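Local structure of DR2417 (Deinococcus radiodurans, 4XWW) at residues 308-313 / 318-323; 193-198 / 391-396; 41-46 / 67-72. The protein is a homodimeric ribonuclease J of the metallo-beta-lactamase superfamily that degrades RNA with 5'-3' exonuclease activity and probably takes part in rRNA maturation. All coordinates share one frame; numbering follows the deposited sequence.

Contact 1 (308-313 / 318-323); sequences FVCTGS and MAVLGR. With nucleotides of chain C.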
loop_
_atom_site.group_PDB
_atom_site.type_symbol
_atom_site.label_atom_id
_atom_site.label_comp_id
_atom_site.label_asym_id
_atom_site.label_seq_id
_atom_site.Cartn_x
_atom_site.Cartn_y
_atom_site.Cartn_z
ATOM N N PHE A 308 8.557 -27.183 -2.974
ATOM C CA PHE A 308 8.827 -26.450 -1.746
ATOM C C PHE A 308 7.573 -25.688 -1.336
ATOM O O PHE A 308 7.048 -24.902 -2.123
ATOM C CB PHE A 308 9.973 -25.443 -1.939
ATOM C CG PHE A 308 11.311 -26.055 -2.182
ATOM C CD1 PHE A 308 11.734 -26.347 -3.474
ATOM C CD2 PHE A 308 12.184 -26.286 -1.135
ATOM C CE1 PHE A 308 12.995 -26.886 -3.699
ATOM C CE2 PHE A 308 13.429 -26.823 -1.353
ATOM C CZ PHE A 308 13.837 -27.127 -2.638
ATOM N N VAL A 309 7.108 -25.901 -0.110
ATOM C CA VAL A 309 6.014 -25.106 0.449
ATOM C C VAL A 309 6.675 -24.139 1.423
ATOM O O VAL A 309 7.316 -24.572 2.365
ATOM C CB VAL A 309 4.963 -25.978 1.159
ATOM C CG1 VAL A 309 3.840 -25.120 1.698
ATOM C CG2 VAL A 309 4.417 -27.019 0.212
ATOM N N CYS A 310 6.562 -22.832 1.142
ATOM C CA CYS A 310 7.412 -21.789 1.752
ATOM C C CYS A 310 6.633 -20.672 2.467
ATOM O O CYS A 310 5.563 -20.280 2.026
ATOM C CB CYS A 310 8.274 -21.110 0.687
ATOM S SG CYS A 310 9.218 -22.161 -0.451
ATOM N N THR A 311 7.218 -20.122 3.535
ATOM C CA THR A 311 6.716 -18.917 4.169
ATOM C C THR A 311 6.963 -17.696 3.290
ATOM O O THR A 311 7.852 -17.715 2.445
ATOM C CB THR A 311 7.405 -18.697 5.502
ATOM O OG1 THR A 311 8.823 -18.743 5.312
ATOM C CG2 THR A 311 7.006 -19.792 6.511
ATOM N N GLY A 312 6.201 -16.636 3.526
ATOM C CA GLY A 312 6.457 -15.376 2.863
ATOM C C GLY A 312 5.387 -14.862 1.932
ATOM O O GLY A 312 5.674 -13.988 1.126
ATOM N N SER A 313 4.159 -15.352 2.075
ATOM C CA SER A 313 3.099 -15.060 1.106
ATOM C C SER A 313 2.719 -13.579 1.066
ATOM O O SER A 313 2.156 -13.100 0.082
ATOM C CB SER A 313 1.859 -15.904 1.410
ATOM O OG SER A 313 1.166 -15.394 2.529
ATOM N N MET A 318 12.300 -11.236 5.025
ATOM C CA MET A 318 13.106 -12.234 5.722
ATOM C C MET A 318 12.464 -13.616 5.769
ATOM O O MET A 318 13.043 -14.548 6.330
ATOM C CB MET A 318 13.407 -11.772 7.146
ATOM C CG MET A 318 14.328 -10.581 7.203
ATOM S SD MET A 318 15.894 -10.983 6.426
ATOM C CE MET A 318 16.096 -9.564 5.347
ATOM N N ALA A 319 11.263 -13.756 5.219
ATOM C CA ALA A 319 10.674 -15.084 5.108
ATOM C C ALA A 319 11.335 -15.788 3.936
ATOM O O ALA A 319 12.187 -15.209 3.259
ATOM C CB ALA A 319 9.166 -15.019 4.926
ATOM N N VAL A 320 10.945 -17.031 3.689
ATOM C CA VAL A 320 11.687 -17.847 2.733
ATOM C C VAL A 320 11.554 -17.324 1.305
ATOM O O VAL A 320 12.569 -17.137 0.620
ATOM C CB VAL A 320 11.245 -19.332 2.818
ATOM C CG1 VAL A 320 11.796 -20.123 1.642
ATOM C CG2 VAL A 320 11.740 -19.912 4.116
ATOM N N LEU A 321 10.332 -17.060 0.862
ATOM C CA LEU A 321 10.151 -16.538 -0.478
ATOM C C LEU A 321 10.949 -15.229 -0.666
ATOM O O LEU A 321 11.630 -15.054 -1.674
ATOM C CB LEU A 321 8.682 -16.321 -0.786
ATOM C CG LEU A 321 8.469 -15.829 -2.214
ATOM C CD1 LEU A 321 8.969 -16.845 -3.247
ATOM C CD2 LEU A 321 7.011 -15.512 -2.402
ATOM N N GLY A 322 10.876 -14.325 0.309
ATOM C CA GLY A 322 11.674 -13.106 0.255
ATOM C C GLY A 322 13.150 -13.345 0.055
ATOM O O GLY A 322 13.788 -12.723 -0.800
ATOM N N ARG A 323 13.714 -14.266 0.822
ATOM C CA ARG A 323 15.130 -14.528 0.679
ATOM C C ARG A 323 15.448 -15.184 -0.667
ATOM O O ARG A 323 16.465 -14.868 -1.279
ATOM C CB ARG A 323 15.631 -15.374 1.841
ATOM C CG ARG A 323 15.343 -14.711 3.173
ATOM C CD ARG A 323 16.286 -15.173 4.242
ATOM N NE ARG A 323 16.328 -16.627 4.350
ATOM C CZ ARG A 323 15.447 -17.355 5.031
ATOM N NH1 ARG A 323 14.438 -16.766 5.660
ATOM N NH2 ARG A 323 15.577 -18.674 5.080
ATOM P P U C 6 9.385 -17.384 8.490
ATOM O OP1 U C 6 10.191 -17.952 7.378
ATOM O OP2 U C 6 8.542 -18.264 9.349
ATOM O "O5'" U C 6 10.370 -16.611 9.481
ATOM C "C5'" U C 6 11.169 -15.524 9.042
ATOM C "C4'" U C 6 11.817 -14.822 10.208
ATOM O "O4'" U C 6 10.793 -14.246 11.063
ATOM C "C3'" U C 6 12.616 -15.716 11.142
ATOM O "O3'" U C 6 13.920 -15.992 10.667
ATOM C "C2'" U C 6 12.581 -14.947 12.455
ATOM O "O2'" U C 6 13.499 -13.864 12.428
ATOM C "C1'" U C 6 11.166 -14.375 12.421
ATOM N N1 U C 6 10.196 -15.263 13.109
ATOM C C2 U C 6 10.036 -15.098 14.473
ATOM O O2 U C 6 10.649 -14.259 15.111
ATOM N N3 U C 6 9.130 -15.947 15.064
ATOM C C4 U C 6 8.381 -16.930 14.449
ATOM O O4 U C 6 7.606 -17.616 15.120
ATOM C C5 U C 6 8.603 -17.044 13.039
ATOM C C6 U C 6 9.478 -16.229 12.440
ATOM P P U C 7 14.622 -17.371 11.042
ATOM O OP1 U C 7 13.863 -18.466 10.390
ATOM O OP2 U C 7 14.823 -17.396 12.510
ATOM O "O5'" U C 7 16.048 -17.250 10.346
ATOM C "C5'" U C 7 16.173 -17.249 8.914
ATOM C "C4'" U C 7 17.170 -16.202 8.477
ATOM O "O4'" U C 7 18.306 -16.210 9.386
ATOM C "C3'" U C 7 17.757 -16.406 7.086
ATOM O "O3'" U C 7 18.094 -15.153 6.502
ATOM C "C2'" U C 7 19.013 -17.215 7.381
ATOM O "O2'" U C 7 19.997 -17.100 6.374
ATOM C "C1'" U C 7 19.484 -16.566 8.680
ATOM N N1 U C 7 20.312 -17.442 9.530
ATOM C C2 U C 7 21.322 -18.158 8.914
ATOM O O2 U C 7 21.543 -18.097 7.717
ATOM N N3 U C 7 22.064 -18.947 9.757
ATOM C C4 U C 7 21.911 -19.092 11.118
ATOM O O4 U C 7 22.663 -19.848 11.737
ATOM C C5 U C 7 20.850 -18.317 11.682
ATOM C C6 U C 7 20.109 -17.533 10.890
ATOM P P U C 5 2.758 -16.722 8.164
ATOM O OP1 U C 5 2.275 -15.816 7.098
ATOM O OP2 U C 5 2.849 -18.173 7.903
ATOM O "O5'" U C 5 4.193 -16.220 8.630
ATOM C "C5'" U C 5 5.291 -16.251 7.706
ATOM C "C4'" U C 5 6.278 -15.152 8.009
ATOM O "O4'" U C 5 5.684 -14.163 8.893
ATOM C "C3'" U C 5 7.530 -15.579 8.754
ATOM O "O3'" U C 5 8.471 -16.220 7.906
ATOM C "C2'" U C 5 8.014 -14.248 9.306
ATOM O "O2'" U C 5 8.636 -13.441 8.331
ATOM C "C1'" U C 5 6.690 -13.616 9.734
ATOM N N1 U C 5 6.355 -13.922 11.132
ATOM C C2 U C 5 6.936 -13.138 12.109
ATOM O O2 U C 5 7.680 -12.208 11.854
ATOM N N3 U C 5 6.601 -13.479 13.394
ATOM C C4 U C 5 5.775 -14.504 13.800
ATOM O O4 U C 5 5.572 -14.681 15.002
ATOM C C5 U C 5 5.221 -15.278 12.731
ATOM C C6 U C 5 5.529 -14.972 11.464
HETATM O O HOH W 1 8.478 -13.298 1.393
#

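Contact 2 (193-198 / 391-396); sequences ERVEQA and LNLTRP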
loop_
_atom_site.group_PDB
_atom_site.type_symbol
_atom_site.label_atom_id
_atom_site.label_comp_id
_atom_site.label_asym_id
_atom_site.label_seq_id
_atom_site.Cartn_x
_atom_site.Cartn_y
_atom_site.Cartn_z
ATOM N N GLU A 193 -27.462 -26.860 8.962
ATOM C CA GLU A 193 -28.617 -27.464 9.625
ATOM C C GLU A 193 -28.815 -26.815 10.993
ATOM O O GLU A 193 -29.930 -26.428 11.364
ATOM C CB GLU A 193 -28.403 -28.972 9.758
ATOM C CG GLU A 193 -29.535 -29.736 10.404
ATOM C CD GLU A 193 -29.225 -31.219 10.520
ATOM O OE1 GLU A 193 -28.126 -31.566 11.007
ATOM O OE2 GLU A 193 -30.076 -32.040 10.116
ATOM N N ARG A 194 -27.724 -26.672 11.741
ATOM C CA ARG A 194 -27.821 -26.113 13.089
ATOM C C ARG A 194 -28.202 -24.649 13.029
ATOM O O ARG A 194 -28.971 -24.163 13.851
ATOM C CB ARG A 194 -26.509 -26.266 13.861
ATOM C CG ARG A 194 -26.580 -25.669 15.256
ATOM C CD ARG A 194 -27.559 -26.514 16.113
ATOM N NE ARG A 194 -27.852 -26.018 17.467
ATOM C CZ ARG A 194 -28.813 -25.142 17.765
ATOM N NH1 ARG A 194 -29.561 -24.596 16.793
ATOM N NH2 ARG A 194 -29.024 -24.799 19.029
ATOM N N VAL A 195 -27.634 -23.939 12.052
ATOM C CA VAL A 195 -27.913 -22.521 11.883
ATOM C C VAL A 195 -29.386 -22.316 11.508
ATOM O O VAL A 195 -30.062 -21.439 12.055
ATOM C CB VAL A 195 -26.973 -21.897 10.818
ATOM C CG1 VAL A 195 -27.424 -20.489 10.442
ATOM C CG2 VAL A 195 -25.503 -21.897 11.322
ATOM N N GLU A 196 -29.882 -23.133 10.584
ATOM C CA GLU A 196 -31.286 -23.053 10.192
ATOM C C GLU A 196 -32.213 -23.347 11.383
ATOM O O GLU A 196 -33.244 -22.689 11.567
ATOM C CB GLU A 196 -31.579 -24.017 9.045
ATOM C CG GLU A 196 -33.052 -24.038 8.658
ATOM C CD GLU A 196 -33.292 -24.628 7.287
ATOM O OE1 GLU A 196 -32.497 -25.497 6.864
ATOM O OE2 GLU A 196 -34.276 -24.217 6.634
ATOM N N GLN A 197 -31.845 -24.341 12.195
ATOM C CA GLN A 197 -32.603 -24.654 13.403
ATOM C C GLN A 197 -32.616 -23.453 14.340
ATOM O O GLN A 197 -33.632 -23.156 14.944
ATOM C CB GLN A 197 -32.021 -25.876 14.129
ATOM C CG GLN A 197 -32.795 -26.307 15.380
ATOM C CD GLN A 197 -34.224 -26.746 15.076
ATOM O OE1 GLN A 197 -34.478 -27.452 14.098
ATOM N NE2 GLN A 197 -35.157 -26.302 15.887
ATOM N N ALA A 198 -31.483 -22.754 14.438
ATOM C CA ALA A 198 -31.388 -21.606 15.332
ATOM C C ALA A 198 -32.367 -20.528 14.880
ATOM O O ALA A 198 -33.036 -19.908 15.696
ATOM C CB ALA A 198 -29.939 -21.054 15.379
ATOM N N LEU A 391 -28.004 -14.724 6.892
ATOM C CA LEU A 391 -29.082 -13.802 7.249
ATOM C C LEU A 391 -30.455 -14.412 6.966
ATOM O O LEU A 391 -31.369 -14.249 7.765
ATOM C CB LEU A 391 -28.914 -12.464 6.498
ATOM C CG LEU A 391 -27.871 -11.511 7.102
ATOM C CD1 LEU A 391 -27.220 -10.644 6.047
ATOM C CD2 LEU A 391 -28.521 -10.634 8.171
ATOM N N ASN A 392 -30.600 -15.140 5.861
ATOM C CA ASN A 392 -31.892 -15.746 5.523
ATOM C C ASN A 392 -32.238 -16.937 6.415
ATOM O O ASN A 392 -33.404 -17.164 6.732
ATOM C CB ASN A 392 -31.920 -16.194 4.050
ATOM C CG ASN A 392 -32.051 -15.027 3.066
ATOM O OD1 ASN A 392 -32.620 -13.980 3.384
ATOM N ND2 ASN A 392 -31.522 -15.215 1.862
ATOM N N LEU A 393 -31.224 -17.700 6.803
ATOM C CA LEU A 393 -31.436 -18.877 7.639
ATOM C C LEU A 393 -31.735 -18.505 9.096
ATOM O O LEU A 393 -32.543 -19.158 9.755
ATOM C CB LEU A 393 -30.205 -19.785 7.572
ATOM C CG LEU A 393 -30.031 -20.626 6.313
ATOM C CD1 LEU A 393 -28.730 -21.400 6.400
ATOM C CD2 LEU A 393 -31.218 -21.617 6.166
ATOM N N THR A 394 -31.067 -17.467 9.595
ATOM C CA THR A 394 -31.207 -17.086 11.003
ATOM C C THR A 394 -32.382 -16.149 11.262
ATOM O O THR A 394 -32.925 -16.134 12.383
ATOM C CB THR A 394 -29.934 -16.440 11.551
ATOM O OG1 THR A 394 -29.527 -15.379 10.686
ATOM C CG2 THR A 394 -28.825 -17.473 11.653
ATOM N N ARG A 395 -32.779 -15.376 10.253
ATOM C CA ARG A 395 -33.928 -14.472 10.401
ATOM C C ARG A 395 -33.866 -13.662 11.700
ATOM O O ARG A 395 -34.812 -13.679 12.491
ATOM C CB ARG A 395 -35.244 -15.264 10.357
ATOM C CG ARG A 395 -35.703 -15.618 8.951
ATOM C CD ARG A 395 -36.146 -17.077 8.843
ATOM N NE ARG A 395 -37.180 -17.437 9.807
ATOM C CZ ARG A 395 -37.371 -18.674 10.260
ATOM N NH1 ARG A 395 -36.586 -19.656 9.840
ATOM N NH2 ARG A 395 -38.337 -18.931 11.137
ATOM N N PRO A 396 -32.745 -12.963 11.942
ATOM C CA PRO A 396 -32.526 -12.377 13.267
ATOM C C PRO A 396 -33.365 -11.125 13.499
ATOM O O PRO A 396 -33.661 -10.373 12.565
ATOM C CB PRO A 396 -31.038 -12.027 13.241
ATOM C CG PRO A 396 -30.821 -11.629 11.825
ATOM C CD PRO A 396 -31.669 -12.584 11.005
HETATM O O HOH W 2 -34.439 -21.018 9.820
#

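Contact 3 (41-46 / 67-72); sequences DEIVVV and IDYLLE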
loop_
_atom_site.group_PDB
_atom_site.type_symbol
_atom_site.label_atom_id
_atom_site.label_comp_id
_atom_site.label_asym_id
_atom_site.label_seq_id
_atom_site.Cartn_x
_atom_site.Cartn_y
_atom_site.Cartn_z
ATOM N N ASP A 41 -23.860 -9.530 36.975
ATOM C CA ASP A 41 -22.464 -9.503 37.399
ATOM C C ASP A 41 -21.651 -10.660 36.815
ATOM O O ASP A 41 -20.667 -11.107 37.405
ATOM C CB ASP A 41 -22.371 -9.506 38.921
ATOM C CG ASP A 41 -22.742 -8.159 39.527
ATOM O OD1 ASP A 41 -22.756 -7.150 38.784
ATOM O OD2 ASP A 41 -23.008 -8.109 40.747
ATOM N N GLU A 42 -22.067 -11.142 35.650
ATOM C CA GLU A 42 -21.333 -12.200 34.972
ATOM C C GLU A 42 -20.850 -11.730 33.612
ATOM O O GLU A 42 -21.572 -11.061 32.872
ATOM C CB GLU A 42 -22.194 -13.460 34.823
ATOM C CG GLU A 42 -22.588 -14.093 36.162
ATOM C CD GLU A 42 -23.411 -15.366 35.991
ATOM O OE1 GLU A 42 -23.892 -15.625 34.866
ATOM O OE2 GLU A 42 -23.582 -16.106 36.987
ATOM N N ILE A 43 -19.620 -12.105 33.286
ATOM C CA ILE A 43 -19.058 -11.790 31.987
ATOM C C ILE A 43 -18.499 -13.027 31.303
ATOM O O ILE A 43 -17.820 -13.832 31.925
ATOM C CB ILE A 43 -17.945 -10.722 32.111
ATOM C CG1 ILE A 43 -18.581 -9.349 32.348
ATOM C CG2 ILE A 43 -17.059 -10.721 30.868
ATOM C CD1 ILE A 43 -17.588 -8.256 32.760
ATOM N N VAL A 44 -18.789 -13.163 30.014
ATOM C CA VAL A 44 -18.102 -14.118 29.156
ATOM C C VAL A 44 -17.343 -13.319 28.107
ATOM O O VAL A 44 -17.888 -12.366 27.550
ATOM C CB VAL A 44 -19.085 -15.085 28.482
ATOM C CG1 VAL A 44 -18.333 -16.114 27.638
ATOM C CG2 VAL A 44 -19.947 -15.781 29.539
ATOM N N VAL A 45 -16.093 -13.688 27.845
ATOM C CA VAL A 45 -15.299 -12.991 26.814
ATOM C C VAL A 45 -15.070 -13.920 25.626
ATOM O O VAL A 45 -14.905 -15.127 25.799
ATOM C CB VAL A 45 -13.936 -12.512 27.366
ATOM C CG1 VAL A 45 -13.235 -11.553 26.357
ATOM C CG2 VAL A 45 -14.110 -11.807 28.705
ATOM N N VAL A 46 -15.041 -13.368 24.415
ATOM C CA VAL A 46 -14.835 -14.186 23.229
ATOM C C VAL A 46 -13.602 -13.691 22.471
ATOM O O VAL A 46 -13.559 -12.531 22.068
ATOM C CB VAL A 46 -16.069 -14.170 22.321
ATOM C CG1 VAL A 46 -15.811 -14.997 21.049
ATOM C CG2 VAL A 46 -17.300 -14.711 23.081
ATOM N N ILE A 67 -7.513 -3.359 27.720
ATOM C CA ILE A 67 -8.417 -4.205 28.496
ATOM C C ILE A 67 -8.813 -3.552 29.809
ATOM O O ILE A 67 -9.186 -4.251 30.764
ATOM C CB ILE A 67 -7.809 -5.599 28.782
ATOM C CG1 ILE A 67 -6.474 -5.481 29.516
ATOM C CG2 ILE A 67 -7.692 -6.411 27.485
ATOM C CD1 ILE A 67 -6.012 -6.794 30.146
ATOM N N ASP A 68 -8.753 -2.218 29.850
ATOM C CA ASP A 68 -9.207 -1.454 31.018
ATOM C C ASP A 68 -10.525 -1.989 31.563
ATOM O O ASP A 68 -10.690 -2.142 32.778
ATOM C CB ASP A 68 -9.395 0.027 30.680
ATOM C CG ASP A 68 -8.150 0.663 30.103
ATOM O OD1 ASP A 68 -7.502 0.035 29.242
ATOM O OD2 ASP A 68 -7.826 1.802 30.504
ATOM N N TYR A 69 -11.465 -2.266 30.663
ATOM C CA TYR A 69 -12.783 -2.734 31.090
ATOM C C TYR A 69 -12.700 -4.057 31.848
ATOM O O TYR A 69 -13.326 -4.212 32.898
ATOM C CB TYR A 69 -13.724 -2.882 29.892
ATOM C CG TYR A 69 -15.122 -3.316 30.292
ATOM C CD1 TYR A 69 -16.080 -2.388 30.678
ATOM C CD2 TYR A 69 -15.474 -4.657 30.293
ATOM C CE1 TYR A 69 -17.355 -2.792 31.054
ATOM C CE2 TYR A 69 -16.728 -5.063 30.646
ATOM C CZ TYR A 69 -17.671 -4.135 31.025
ATOM O OH TYR A 69 -18.928 -4.568 31.399
ATOM N N LEU A 70 -11.933 -5.005 31.315
ATOM C CA LEU A 70 -11.798 -6.326 31.935
ATOM C C LEU A 70 -11.092 -6.257 33.275
ATOM O O LEU A 70 -11.415 -7.012 34.193
ATOM C CB LEU A 70 -11.054 -7.286 30.995
ATOM C CG LEU A 70 -11.769 -7.542 29.667
ATOM C CD1 LEU A 70 -11.009 -8.532 28.791
ATOM C CD2 LEU A 70 -13.152 -8.054 29.958
ATOM N N LEU A 71 -10.127 -5.348 33.396
ATOM C CA LEU A 71 -9.442 -5.144 34.666
ATOM C C LEU A 71 -10.400 -4.623 35.721
ATOM O O LEU A 71 -10.355 -5.052 36.868
ATOM C CB LEU A 71 -8.270 -4.176 34.494
ATOM C CG LEU A 71 -7.169 -4.706 33.578
ATOM C CD1 LEU A 71 -6.221 -3.589 33.177
ATOM C CD2 LEU A 71 -6.408 -5.824 34.283
ATOM N N GLU A 72 -11.265 -3.696 35.331
ATOM C CA GLU A 72 -12.205 -3.121 36.277
ATOM C C GLU A 72 -13.166 -4.182 36.796
ATOM O O GLU A 72 -13.581 -4.147 37.953
ATOM C CB GLU A 72 -12.993 -1.972 35.638
ATOM C CG GLU A 72 -14.122 -1.467 36.524
ATOM C CD GLU A 72 -14.837 -0.262 35.952
ATOM O OE1 GLU A 72 -14.265 0.402 35.062
ATOM O OE2 GLU A 72 -15.970 0.023 36.402
#

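Contact 1 (308-313 / 318-323)
Thr-311 meets Val-320 and Leu-321 where a strand-loop-helix unit of the beta-CASP domain turns from strand 306-310, in a parallel five-stranded sheet, into helix 320-326. The RNA backbone crosses this junction, and the Thr-311 side chain links the strand end, the helix start and the RNA. Its CB lies against the phosphate, 3.4 Å from OP1 of U6 of chain C, with O3' of U5 of chain C next. CG2 runs beside the same phosphate, 3.6 Å from OP2 of U6 of chain C. OG1 does the polar work: set between the backbone N and the carbonyl carbon (chi1 52°), it donates to OP1 of U6 of chain C at 2.6 Å and accepts Val-320 N at 3.2 Å (N-H...O angle 162°). One hydroxyl thus spends its proton on the phosphate while taking up an N-H of the first helical turn, and that helix end would probably strengthen its pull on the anion. The Thr-311 O makes a second clamp, receiving Leu-321 N at 3.0 Å in a nearly straight bond (172°). Val-320 CG1 lies 3.8 Å from Cys-310 CB. Gly-312 has no CB on its helix-facing side, and Ala-319 CB, at the N-cap residue, comes to 3.4 Å from Gly-312 CA; separately, its positive phi suits glycine. A water donates to Gly-312 O and weakly accepts Gly-322 N. Arg-323 folds back along its own segment: its chain bends at chi3, and NH1 donates to Met-318 O at 2.7 Å, the acceptor lying in the guanidinium plane but the donor above the carbonyl plane.

Contact 2 (193-198 / 391-396)
Leu-393 lies across Val-195 at about a right angle while extending its CD2 methyl over the flank of Glu-196, and these orientations mark where helix 192-201 meets the C-terminal end of helix 384-394. The backbones come close, with 4.9 Å between the CA atoms of Glu-196 and Leu-393. Leu-393 has its CG beside the backbone N (chi1 -76°), which directs the branch toward the glutamate. Glu-196 answers with an extended chain running obliquely past the CD2 methyl, which lies alongside its whole length: Glu-196 CB and the carboxylate carbon CD both stand 3.8 Å from Leu-393 CD2. On the Val-195 side the touch is made by CG1, 4.1 Å from Leu-393 CB. The same valine methyl presses more closely on Thr-394, reaching CG2 at 3.5 Å with the two side chains oblique to each other. Thr-394 OG1 turns back to Ile-390 O of its own helix, and CG2 faces Val-195. No direct hydrogen bond joins the segments; a water instead donates to both Glu-196 O and Leu-393 O, each at 2.7 Å, bridging the carbonyls. Both helices rest on the same seven-stranded mixed sheet of the metallo-beta-lactamase fold: Ala-198 and Thr-394 each touch Leu-171 of strand 168-172, Leu-391 and Thr-394 lie on Leu-206 of strand 205-209, and Arg-194 is anchored by a salt bridge to Glu-147 of strand 144-150.

Contact 3 (41-46 / 67-72)
In the metallo-beta-lactamase fold, a helix packed on a mixed sheet brings Tyr-69 and Leu-70 of helix 68-72 against Ile-43 and Val-45 of strand 42-46. The two strand residues, two positions apart along the strand, send their CB atoms to the same side of the sheet. The backbones stay well separated, the CA atoms of Ile-43 and Leu-70 being 9.1 Å apart, so the gap is spanned wholly by side chains. Ile-43 reaches out through an extended chain (chi2 169°), and its CD1 arrives obliquely at the Tyr-69 ring, 3.9 Å from CE2 and 4.2 Å from OH. Tyr-69, with CG opposite its backbone N across the CA-CB bond (chi1 -178°), swings that ring along the sheet, where it also touches Arg-38 of strand 34-39 and Ile-22 of strand 19-23. Leu-70 has its CG beside the backbone N (chi1 -62°), which helps bring the end of the chain to Val-45; both residues also touch Trp-80 of strand 77-82. No hydrogen bond crosses between the segments; the interface is apolar and buried. Its second point is a methyl-to-methyl meeting, tip to tip, in which Val-45 CG2 stands 4.1 Å from Leu-70 CD2.

The three contacts sample separate parts of the enzyme and touch nowhere. Contact 1 lies in the beta-CASP insertion, and contacts 1 and 3 sit on opposite sides of the chain's centre, their own centres 39 Å apart. Contact 2 joins two pieces of the metallo-beta-lactamase part, and the sequence between its segments carries contact 1, 41 Å away centre to centre. Contacts 2 and 3 belong to different sheets of that part, with centres 29 Å apart. The RNA is hydrogen-bonded at contact 1; the nearest atoms of RNA and contact 3 are about 13 Å apart, and those of RNA and contact 2 about 18 Å. The Val-45 side chain is about 11 Å from that of the zinc ligand His-89.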